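Local coordinates for hypothetical protein (Clostridium sporogenes ATCC 15579, PDB 4QRK) that is of unknown function but folds into a right-handed beta-helix and may take part in cell adhesion, at residues Ile121-Leu126 with Leu137-Asn142; Asn190-Ser195 with Ile215-Lys220. All coordinates share one frame; numbering follows the deposited sequence.

Interaction 1 of 2, residues Ile121-Leu126 with Leu137-Asn142; sequences INLKEL and LDISGN
Leu123 meets Ile139 through single methyl groups, its CD2 lying 4.1 Å from Ile139 CG2. The two side chains lie at a slant to one another, and the backbones stay well apart, with Leu123 CA and Ile139 CA 8.7 Å from each other. On the Leu123 side, CG stands opposite the backbone N (chi1 -174°), while the CB of both residues points at the facing segment. Ile139 also packs on Val149, Val160 and Leu162, and Leu123 on Val147, so the methyl pair is continued by aliphatic contacts to strands 147-153 and 157-162. These are the inward-facing side chains of a right-handed beta-helix: strand 123-130 belongs to one long sheet, strand 134-138 to the other, and the chain turns between them and heads back roughly the other way on the far side of the core. At Lys124 the side chain folds back along its own segment, where NZ donates to Asn122 OD1 at 3.1 Å from above the carbonyl plane, 38° out of it; Asn145 OD1 is a second acceptor for NZ. Leu126 then makes the tighter contact, CD2 to Leu137 CD1 at 3.6 Å, the two leucines reaching toward each other tip to tip from the two sheets. Leu137 packs further on Phe114, Ala116 and Ile151. The strand ends at Asp138, which opens an Asx turn: its OD1 accepts from Ser140 N at 2.9 Å, nearly in line with the C-O bond, and from Ser140 OG through the syn lone pair.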
loop_
_atom_site.group_PDB
_atom_site.type_symbol
_atom_site.label_atom_id
_atom_site.label_comp_id
_atom_site.label_asym_id
_atom_site.label_seq_id
_atom_site.Cartn_x
_atom_site.Cartn_y
_atom_site.Cartn_z
ATOM N N ILE A 121 -4.419 -2.653 10.667
ATOM C CA ILE A 121 -4.886 -3.771 9.846
ATOM C C ILE A 121 -4.153 -5.020 10.312
ATOM O O ILE A 121 -2.980 -4.951 10.687
ATOM C CB ILE A 121 -4.502 -3.503 8.381
ATOM C CG1 ILE A 121 -5.102 -2.180 7.908
ATOM C CG2 ILE A 121 -4.913 -4.616 7.431
ATOM C CD1 ILE A 121 -6.571 -2.098 8.068
ATOM N N ASN A 122 -4.825 -6.154 10.240
ATOM C CA ASN A 122 -4.223 -7.461 10.471
ATOM C C ASN A 122 -3.470 -7.869 9.217
ATOM O O ASN A 122 -3.867 -8.762 8.484
ATOM C CB ASN A 122 -5.315 -8.474 10.779
ATOM C CG ASN A 122 -4.777 -9.821 11.271
ATOM O OD1 ASN A 122 -3.582 -10.006 11.466
ATOM N ND2 ASN A 122 -5.683 -10.767 11.460
ATOM N N LEU A 123 -2.376 -7.168 8.963
ATOM C CA LEU A 123 -1.679 -7.264 7.701
ATOM C C LEU A 123 -0.804 -8.511 7.633
ATOM O O LEU A 123 -0.068 -8.808 8.573
ATOM C CB LEU A 123 -0.839 -6.010 7.526
ATOM C CG LEU A 123 -0.123 -5.827 6.206
ATOM C CD1 LEU A 123 -1.139 -5.729 5.078
ATOM C CD2 LEU A 123 0.809 -4.583 6.286
ATOM N N LYS A 124 -0.845 -9.217 6.503
ATOM C CA LYS A 124 0.076 -10.347 6.284
ATOM C C LYS A 124 1.100 -10.009 5.196
ATOM O O LYS A 124 2.265 -10.353 5.291
ATOM C CB LYS A 124 -0.665 -11.615 5.846
ATOM C CG LYS A 124 -1.835 -12.022 6.724
ATOM C CD LYS A 124 -1.428 -12.404 8.139
ATOM C CE LYS A 124 -2.553 -12.062 9.112
ATOM N NZ LYS A 124 -2.482 -12.755 10.428
ATOM N N GLU A 125 0.652 -9.388 4.124
ATOM C CA GLU A 125 1.578 -9.130 3.048
ATOM C C GLU A 125 1.149 -7.902 2.315
ATOM O O GLU A 125 -0.048 -7.641 2.186
ATOM C CB GLU A 125 1.690 -10.345 2.103
ATOM C CG GLU A 125 2.692 -10.114 0.979
ATOM C CD GLU A 125 3.128 -11.411 0.295
ATOM O OE1 GLU A 125 2.660 -12.487 0.730
ATOM O OE2 GLU A 125 3.932 -11.337 -0.672
ATOM N N LEU A 126 2.138 -7.137 1.869
ATOM C CA LEU A 126 1.913 -5.943 1.074
ATOM C C LEU A 126 2.914 -5.929 -0.054
ATOM O O LEU A 126 4.103 -6.114 0.184
ATOM C CB LEU A 126 2.138 -4.704 1.902
ATOM C CG LEU A 126 2.017 -3.365 1.169
ATOM C CD1 LEU A 126 0.585 -3.104 0.709
ATOM C CD2 LEU A 126 2.505 -2.224 2.070
ATOM N N LEU A 137 3.655 5.179 3.788
ATOM C CA LEU A 137 3.017 4.035 4.397
ATOM C C LEU A 137 3.335 3.941 5.852
ATOM O O LEU A 137 4.526 3.983 6.240
ATOM C CB LEU A 137 3.553 2.738 3.792
ATOM C CG LEU A 137 3.220 2.276 2.407
ATOM C CD1 LEU A 137 4.061 1.051 2.102
ATOM C CD2 LEU A 137 1.749 1.953 2.393
ATOM N N ASP A 138 2.288 3.821 6.651
ATOM C CA ASP A 138 2.431 3.570 8.064
ATOM C C ASP A 138 2.152 2.103 8.247
ATOM O O ASP A 138 1.027 1.635 8.132
ATOM C CB ASP A 138 1.487 4.418 8.897
ATOM C CG ASP A 138 1.751 4.282 10.385
ATOM O OD1 ASP A 138 2.273 3.210 10.818
ATOM O OD2 ASP A 138 1.441 5.248 11.117
ATOM N N ILE A 139 3.210 1.364 8.505
ATOM C CA ILE A 139 3.063 -0.048 8.843
ATOM C C ILE A 139 3.707 -0.268 10.196
ATOM O O ILE A 139 4.492 -1.181 10.383
ATOM C CB ILE A 139 3.654 -0.980 7.780
ATOM C CG1 ILE A 139 5.004 -0.489 7.335
ATOM C CG2 ILE A 139 2.800 -0.990 6.538
ATOM C CD1 ILE A 139 5.796 -1.552 6.550
ATOM N N SER A 140 3.298 0.544 11.163
ATOM C CA SER A 140 3.911 0.554 12.491
ATOM C C SER A 140 3.045 -0.177 13.533
ATOM O O SER A 140 3.197 0.001 14.721
ATOM C CB SER A 140 4.197 2.011 12.929
ATOM O OG SER A 140 2.989 2.747 13.182
ATOM N N GLY A 141 2.145 -1.017 13.075
ATOM C CA GLY A 141 1.337 -1.810 13.977
ATOM C C GLY A 141 2.115 -2.890 14.753
ATOM O O GLY A 141 3.232 -3.301 14.393
ATOM N N ASN A 142 1.495 -3.345 15.831
ATOM C CA ASN A 142 1.990 -4.466 16.607
ATOM C C ASN A 142 1.423 -5.751 15.998
ATOM O O ASN A 142 0.491 -6.353 16.512
ATOM C CB ASN A 142 1.560 -4.284 18.062
ATOM C CG ASN A 142 2.098 -5.370 18.961
ATOM O OD1 ASN A 142 1.344 -6.037 19.675
ATOM N ND2 ASN A 142 3.409 -5.574 18.913
#

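Interaction 2 of 2, residues Asn190-Ser195 with Ile215-Lys220; sequences NIYKNS and INIKQK
Tyr192 and Ile217 supply the apolar half of this contact, with Ile217 CD1 lying 3.8 Å from Tyr192 CB and 3.9 Å from Tyr192 CG. The methyl therefore sits at the root of the aromatic side chain, by the first ring carbon, and the two side chains cross at about a right angle. Ile217 gets its CD1 there by placing CG1 between the backbone N and the carbonyl carbon (chi1 47°) and extending the chain beyond it. Both residues also touch Ala181, and Ile217 packs on Ile170 and Ile208.

The second kind is packing of an aliphatic carbon against the amide end of Gln219. Asn194 CB stands 3.8 Å from Gln219 CD, and the two amide planes are turned 49° apart, too far for a parallel stack. Gln219 is extended beyond CG, which carries its amide across to Asn194, and the two side chains meet at a slant.

The backbone register matches these pairs. The touching parts of 190-195 and 215-220 run 7° from parallel, with Tyr192 CA nearest Ile217 CA and Asn194 CA 8.3 Å from Gln219 CA. This spacing is that of strands in separate sheets: 191-193 pairs antiparallel with 167-174 in one wall of the right-handed beta-helix, and 215-219 lies in the other, near the C-terminal end of the stack.

Polar bonding is directed elsewhere. Asn194 OD1 accepts from Val168 N and Asn194 ND2 donates to Ile166 O, so the buried amide is gripped at both ends by backbone. With its amide committed to its own wall, Asn194 offers Gln219 chiefly van der Waals surface. The direct contact is therefore of that character, while backbone hydrogen bonds such as Tyr192 with Ile170 and Ile215 with Ala178 attach each segment to its own sheet.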
loop_
_atom_site.group_PDB
_atom_site.type_symbol
_atom_site.label_atom_id
_atom_site.label_comp_id
_atom_site.label_asym_id
_atom_site.label_seq_id
_atom_site.Cartn_x
_atom_site.Cartn_y
_atom_site.Cartn_z
ATOM N N ASN A 190 23.050 -2.439 2.369
ATOM C CA ASN A 190 21.696 -2.028 2.035
ATOM C C ASN A 190 20.686 -2.632 3.003
ATOM O O ASN A 190 19.484 -2.564 2.750
ATOM C CB ASN A 190 21.349 -2.400 0.586
ATOM C CG ASN A 190 22.257 -1.726 -0.417
ATOM O OD1 ASN A 190 22.380 -0.494 -0.428
ATOM N ND2 ASN A 190 22.896 -2.518 -1.275
ATOM N N ILE A 191 21.176 -3.201 4.109
ATOM C CA ILE A 191 20.298 -3.771 5.146
ATOM C C ILE A 191 20.232 -2.900 6.399
ATOM O O ILE A 191 21.266 -2.504 6.962
ATOM C CB ILE A 191 20.780 -5.149 5.607
ATOM C CG1 ILE A 191 21.059 -6.063 4.410
ATOM C CG2 ILE A 191 19.765 -5.749 6.596
ATOM C CD1 ILE A 191 19.872 -6.287 3.553
ATOM N N TYR A 192 19.011 -2.666 6.857
ATOM C CA TYR A 192 18.712 -1.861 8.036
ATOM C C TYR A 192 17.799 -2.625 8.972
ATOM O O TYR A 192 16.857 -3.277 8.514
ATOM C CB TYR A 192 18.011 -0.575 7.624
ATOM C CG TYR A 192 18.826 0.219 6.667
ATOM C CD1 TYR A 192 18.822 -0.089 5.324
ATOM C CD2 TYR A 192 19.619 1.257 7.110
ATOM C CE1 TYR A 192 19.576 0.622 4.422
ATOM C CE2 TYR A 192 20.392 1.973 6.236
ATOM C CZ TYR A 192 20.380 1.645 4.881
ATOM O OH TYR A 192 21.137 2.356 3.980
ATOM N N LYS A 193 18.051 -2.531 10.271
ATOM C CA LYS A 193 17.225 -3.241 11.242
ATOM C C LYS A 193 16.989 -2.387 12.460
ATOM O O LYS A 193 17.757 -1.474 12.729
ATOM C CB LYS A 193 17.939 -4.507 11.731
ATOM C CG LYS A 193 18.339 -5.477 10.661
ATOM C CD LYS A 193 19.321 -6.517 11.203
ATOM C CE LYS A 193 20.702 -5.905 11.440
ATOM N NZ LYS A 193 21.790 -6.920 11.639
ATOM N N ASN A 194 15.961 -2.728 13.227
ATOM C CA ASN A 194 15.810 -2.176 14.556
ATOM C C ASN A 194 16.317 -3.143 15.609
ATOM O O ASN A 194 16.738 -4.286 15.314
ATOM C CB ASN A 194 14.367 -1.751 14.834
ATOM C CG ASN A 194 13.384 -2.917 14.854
ATOM O OD1 ASN A 194 13.760 -4.101 14.810
ATOM N ND2 ASN A 194 12.106 -2.580 14.961
ATOM N N SER A 195 16.299 -2.675 16.844
ATOM C CA SER A 195 16.899 -3.438 17.936
ATOM C C SER A 195 16.081 -4.704 18.221
ATOM O O SER A 195 16.638 -5.692 18.680
ATOM C CB SER A 195 17.049 -2.566 19.195
ATOM O OG SER A 195 15.806 -2.002 19.576
ATOM N N ILE A 215 14.458 6.878 -0.316
ATOM C CA ILE A 215 13.786 5.959 0.541
ATOM C C ILE A 215 13.981 6.422 1.970
ATOM O O ILE A 215 15.120 6.512 2.463
ATOM C CB ILE A 215 14.382 4.563 0.390
ATOM C CG1 ILE A 215 14.135 4.053 -1.014
ATOM C CG2 ILE A 215 13.786 3.607 1.426
ATOM C CD1 ILE A 215 14.934 2.785 -1.343
ATOM N N ASN A 216 12.869 6.714 2.633
ATOM C CA ASN A 216 12.897 7.204 4.003
ATOM C C ASN A 216 12.307 6.179 4.912
ATOM O O ASN A 216 11.146 5.841 4.767
ATOM C CB ASN A 216 12.070 8.466 4.104
ATOM C CG ASN A 216 12.558 9.549 3.160
ATOM O OD1 ASN A 216 13.702 9.948 3.212
ATOM N ND2 ASN A 216 11.703 9.979 2.274
ATOM N N ILE A 217 13.105 5.642 5.820
ATOM C CA ILE A 217 12.561 4.692 6.779
ATOM C C ILE A 217 12.674 5.219 8.192
ATOM O O ILE A 217 13.715 5.746 8.591
ATOM C CB ILE A 217 13.212 3.268 6.658
ATOM C CG1 ILE A 217 14.708 3.325 6.585
ATOM C CG2 ILE A 217 12.746 2.580 5.385
ATOM C CD1 ILE A 217 15.325 1.959 6.754
ATOM N N LYS A 218 11.593 5.046 8.939
ATOM C CA LYS A 218 11.401 5.710 10.228
ATOM C C LYS A 218 10.736 4.746 11.208
ATOM O O LYS A 218 9.922 3.929 10.810
ATOM C CB LYS A 218 10.500 6.940 10.046
ATOM C CG LYS A 218 11.126 8.090 9.272
ATOM C CD LYS A 218 10.056 8.993 8.644
ATOM C CE LYS A 218 10.565 10.397 8.277
ATOM N NZ LYS A 218 11.956 10.413 7.731
ATOM N N GLN A 219 11.066 4.859 12.490
ATOM C CA GLN A 219 10.399 4.072 13.523
ATOM C C GLN A 219 9.378 4.957 14.187
ATOM O O GLN A 219 9.613 6.131 14.413
ATOM C CB GLN A 219 11.391 3.550 14.567
ATOM C CG GLN A 219 12.441 2.643 13.974
ATOM C CD GLN A 219 13.226 1.874 15.011
ATOM O OE1 GLN A 219 14.429 2.085 15.176
ATOM N NE2 GLN A 219 12.564 0.940 15.683
ATOM N N LYS A 220 8.255 4.366 14.525
ATOM C CA LYS A 220 7.144 5.085 15.094
ATOM C C LYS A 220 6.525 4.246 16.225
ATOM O O LYS A 220 6.547 3.006 16.248
ATOM C CB LYS A 220 6.154 5.313 13.956
ATOM C CG LYS A 220 4.856 5.920 14.311
ATOM C CD LYS A 220 4.303 6.516 13.047
ATOM C CE LYS A 220 2.874 7.033 13.152
ATOM N NZ LYS A 220 2.638 7.850 11.898
ATOM O OXT LYS A 220 5.976 4.774 17.176
#

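In the fold
Interaction 1 and interaction 2 are successive along the chain and lie 15 Å apart between centres, both spanning the same two walls of the beta-helix. Interaction 1 is 9 Å from the centre of the chain and wholly buried, whereas interaction 2, at 18 Å, is only partly so. Strand 157-162 lies between 134-138 and 215-219 in their shared sheet, yet the two contacts touch directly: Lys220 NZ forms a salt bridge of 3.0 Å with Asp138 OD2, while Lys220 CG packs 3.9 Å from Ser140 OG. Lys220 also makes a cation-pi contact with Tyr161 of the intervening strand, tying the C-terminal residue across the outside of that wall.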